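PDB 5T1X: lectin from Colocasia esculenta, which probably binds mannose-type glycans as a GNA-related lectin. Local coordinates for residues Ser81-Gln85 with Gly86-Leu90; Ile91-Asp94 with Asp95-Val99. All coordinates share one frame; numbering follows the deposited sequence.

How the interactions relate
Interaction 1 (Ser81-Gln85 with Gly86-Leu90) and interaction 2 (Ile91-Asp94 with Asp95-Val99) follow one another along the chain, and their centres lie about 17 Å apart. The first brings the chain into strand 89-92; the second turns it out again into strand 98-107, its neighbour in the same antiparallel sheet. They illustrate how a strand can be flanked by local contacts, a tyrosine-to-carbonyl hydrogen bond before it and a hairpin turn after it. The two touch by van der Waals packing, the methyl CD1 of Leu90 lying 3.9 Å from Val99 O. Interaction 2 also covers most of a sequence resembling the family's mannose-binding signature; interaction 1 lies outside that sequence, at the other end of strand 89-92.

Interaction 1. Residues Ser81-Gln85 with Gly86-Leu90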
# COMPACT_ATOMS: atom_id res chain seq x y z
N SER B 81 -11.83 -3.90 -11.10
CA SER B 81 -12.06 -2.90 -10.06
C SER B 81 -11.94 -1.55 -10.73
O SER B 81 -11.12 -1.37 -11.63
CB SER B 81 -11.07 -3.05 -8.90
OG SER B 81 -9.73 -3.21 -9.35
N SER B 82 -12.79 -0.62 -10.35
CA SER B 82 -12.83 0.70 -10.97
C SER B 82 -13.38 1.69 -9.97
O SER B 82 -14.44 1.44 -9.38
CB SER B 82 -13.69 0.65 -12.23
OG SER B 82 -13.92 1.94 -12.75
N SER B 83 -12.68 2.80 -9.75
CA SER B 83 -13.13 3.78 -8.77
C SER B 83 -12.69 5.19 -9.20
O SER B 83 -12.38 5.40 -10.38
CB SER B 83 -12.63 3.42 -7.37
OG SER B 83 -13.28 4.19 -6.37
N LYS B 84 -12.70 6.14 -8.24
CA LYS B 84 -12.37 7.55 -8.44
C LYS B 84 -11.06 7.77 -9.16
O LYS B 84 -10.09 7.04 -8.92
CB LYS B 84 -12.26 8.28 -7.09
CG LYS B 84 -13.44 8.18 -6.17
CD LYS B 84 -13.28 9.13 -4.99
CE LYS B 84 -14.57 9.32 -4.25
NZ LYS B 84 -14.44 10.32 -3.15
N GLN B 85 -10.99 8.80 -10.00
CA GLN B 85 -9.73 9.14 -10.66
C GLN B 85 -8.76 9.61 -9.56
O GLN B 85 -9.14 10.41 -8.70
CB GLN B 85 -9.97 10.24 -11.72
CG GLN B 85 -10.69 9.71 -12.97
CD GLN B 85 -11.05 10.77 -13.98
OE1 GLN B 85 -11.39 11.91 -13.65
NE2 GLN B 85 -11.05 10.40 -15.25
N GLY B 86 -7.57 9.03 -9.53
CA GLY B 86 -6.58 9.37 -8.52
C GLY B 86 -5.43 8.41 -8.47
O GLY B 86 -5.24 7.62 -9.39
N ASP B 87 -4.64 8.47 -7.39
CA ASP B 87 -3.48 7.59 -7.22
C ASP B 87 -3.85 6.34 -6.42
O ASP B 87 -4.52 6.45 -5.39
CB ASP B 87 -2.34 8.35 -6.54
CG ASP B 87 -1.88 9.54 -7.36
OD1 ASP B 87 -2.00 9.49 -8.61
OD2 ASP B 87 -1.44 10.55 -6.75
N TYR B 88 -3.42 5.17 -6.90
CA TYR B 88 -3.69 3.86 -6.28
C TYR B 88 -2.40 3.12 -5.97
O TYR B 88 -1.34 3.45 -6.51
CB TYR B 88 -4.57 2.99 -7.22
CG TYR B 88 -6.00 3.49 -7.28
CD1 TYR B 88 -7.01 2.86 -6.57
CD2 TYR B 88 -6.33 4.64 -7.99
CE1 TYR B 88 -8.33 3.33 -6.59
CE2 TYR B 88 -7.64 5.15 -8.00
CZ TYR B 88 -8.63 4.48 -7.30
OH TYR B 88 -9.91 4.98 -7.28
N VAL B 89 -2.48 2.13 -5.07
CA VAL B 89 -1.32 1.31 -4.74
C VAL B 89 -1.77 -0.14 -4.58
O VAL B 89 -2.81 -0.40 -3.99
CB VAL B 89 -0.54 1.83 -3.50
CG1 VAL B 89 -1.38 1.75 -2.22
CG2 VAL B 89 0.80 1.10 -3.31
N LEU B 90 -0.99 -1.06 -5.14
CA LEU B 90 -1.18 -2.49 -4.94
C LEU B 90 -0.14 -2.89 -3.92
O LEU B 90 1.05 -2.63 -4.14
CB LEU B 90 -0.98 -3.25 -6.28
CG LEU B 90 -0.85 -4.79 -6.19
CD1 LEU B 90 -2.18 -5.45 -5.85
CD2 LEU B 90 -0.33 -5.36 -7.51
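Tyr88 lays the hydroxyl end of its ring against the main chain at Lys84, reaching back to a residue four positions earlier. Tyr88 OH donates a short hydrogen bond to Lys84 O, 2.6 Å away. The donor sits in the carbonyl plane, on a lone pair, with a C=O...donor angle of 129°. Lys84 O in turn lies at the edge of the aromatic ring, in its plane, and the ring carbon CE2 of Tyr88 approaches that oxygen to 3.2 Å. Rotation about the first bond puts CG of Tyr88 beside its own backbone N and opposite the carbonyl carbon (chi1 -72°), which directs the ring back toward the loop it has just left. Ser83 CB, placed obliquely to the Tyr88 ring, lies 3.1 Å from Tyr88 OH. The lysine side chain contributes little: Lys84 CB is 4.1 Å from Tyr88 OH, and the rest of the chain extends away.

The loop carrying these residues connects strand 75-78 to strand 89-92, which belong to different sheets of the beta-prism II fold expected of this family. Pro103 on strand 98-107 packs against both Tyr88 and Lys84, and Ser83 touches Val100 of the second lectin chain.

Because the acceptor is a backbone carbonyl, the link between loop and strand is neutral and does not use the lysine's charge. An acceptor in the ring plane also suits the phenolic O-H, which prefers to remain coplanar with its ring.

Interaction 2. Residues Ile91-Asp94 with Asp95-Val99; sequences ILRD and DGFAV
The guanidinium of Arg93 carries Val99 CG2 and Phe97 CB over one face and the carboxylate of Asp95 at its edge, while the Phe97 ring has Asp95 CG at its own edge and Arg93 NH2 placed obliquely, 3.6 Å from CD2. Arginine grips aspartate side-on. Arg93 NE meets Asp95 OD1 at 3.1 Å, within the guanidinium plane, and Arg93 NH2 reaches the syn lone pair of Asp95 OD2 at 2.7 Å, with that oxygen tilted from the plane, completing a salt bridge. The guanidinium and carboxylate planes stand 35° apart. In this conformer the arginine bends at chi3 (-8°), bringing its head alongside the carboxylate of Asp95 and against Val99 CG2, where NH1 also bonds to Tyr101 OH.

Arg93 to Gly96 form a type I turn with a G1 beta bulge: Gly96 N bonds to Arg93 O and Arg93 N to Phe97 O (2.9 Å), with positive phi at the glycine. Arg93, Asp95, Phe97, Val99 and Tyr101 have the spacing of the family's QXDXNXVXY mannose signature but depart from it at the first and third positions, so sugar binding here cannot be assumed. Beyond the turn, Ile91 and Val99 form a hydrogen-bonded antiparallel pair. Phe97 meets the ring of Trp106 of the second chain, whose strand continues the sheet beside Ala98 and Val99.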
# COMPACT_ATOMS: atom_id res chain seq x y z
N ILE B 91 -0.57 -3.48 -2.79
CA ILE B 91 0.36 -3.90 -1.76
C ILE B 91 0.35 -5.41 -1.64
O ILE B 91 -0.71 -5.99 -1.42
CB ILE B 91 0.05 -3.26 -0.37
CG1 ILE B 91 -0.11 -1.71 -0.44
CG2 ILE B 91 1.12 -3.67 0.68
CD1 ILE B 91 -0.54 -1.05 0.87
N LEU B 92 1.54 -6.03 -1.73
CA LEU B 92 1.68 -7.44 -1.40
C LEU B 92 1.95 -7.41 0.09
O LEU B 92 3.06 -7.06 0.52
CB LEU B 92 2.79 -8.15 -2.20
CG LEU B 92 3.01 -9.64 -1.83
CD1 LEU B 92 1.77 -10.49 -2.13
CD2 LEU B 92 4.26 -10.20 -2.50
N ARG B 93 0.90 -7.61 0.88
CA ARG B 93 0.96 -7.47 2.33
C ARG B 93 1.79 -8.55 3.00
O ARG B 93 1.96 -9.64 2.47
CB ARG B 93 -0.46 -7.47 2.90
CG ARG B 93 -1.20 -6.24 2.38
CD ARG B 93 -2.62 -6.03 2.85
NE ARG B 93 -3.23 -7.03 3.58
CZ ARG B 93 -4.50 -7.05 4.07
NH1 ARG B 93 -5.33 -6.04 3.85
NH2 ARG B 93 -4.92 -8.09 4.78
N ASP B 94 2.23 -8.26 4.23
CA ASP B 94 2.98 -9.22 5.02
C ASP B 94 2.17 -10.49 5.29
O ASP B 94 2.76 -11.55 5.47
CB ASP B 94 3.38 -8.59 6.37
CG ASP B 94 4.41 -7.48 6.31
OD1 ASP B 94 4.97 -7.24 5.22
OD2 ASP B 94 4.66 -6.86 7.36
N ASP B 95 0.82 -10.38 5.30
CA ASP B 95 -0.06 -11.52 5.57
C ASP B 95 -0.41 -12.32 4.28
O ASP B 95 -1.21 -13.24 4.36
CB ASP B 95 -1.33 -11.09 6.33
CG ASP B 95 -2.23 -10.08 5.64
OD1 ASP B 95 -1.96 -9.74 4.48
OD2 ASP B 95 -3.25 -9.69 6.25
N GLY B 96 0.22 -12.00 3.14
CA GLY B 96 0.03 -12.76 1.91
C GLY B 96 -1.03 -12.27 0.95
O GLY B 96 -1.00 -12.63 -0.23
N PHE B 97 -1.98 -11.47 1.43
CA PHE B 97 -3.00 -10.88 0.57
C PHE B 97 -2.38 -9.82 -0.34
O PHE B 97 -1.46 -9.13 0.09
CB PHE B 97 -4.10 -10.21 1.41
CG PHE B 97 -4.98 -11.14 2.21
CD1 PHE B 97 -6.11 -11.71 1.64
CD2 PHE B 97 -4.69 -11.43 3.53
CE1 PHE B 97 -6.93 -12.56 2.38
CE2 PHE B 97 -5.51 -12.29 4.27
CZ PHE B 97 -6.63 -12.84 3.69
N ALA B 98 -2.87 -9.70 -1.58
CA ALA B 98 -2.43 -8.61 -2.47
C ALA B 98 -3.65 -7.73 -2.62
O ALA B 98 -4.71 -8.21 -3.04
CB ALA B 98 -1.93 -9.15 -3.80
N VAL B 99 -3.56 -6.47 -2.17
CA VAL B 99 -4.74 -5.61 -2.12
C VAL B 99 -4.51 -4.28 -2.83
O VAL B 99 -3.46 -3.66 -2.64
CB VAL B 99 -5.15 -5.36 -0.64
CG1 VAL B 99 -6.41 -4.49 -0.54
CG2 VAL B 99 -5.36 -6.68 0.11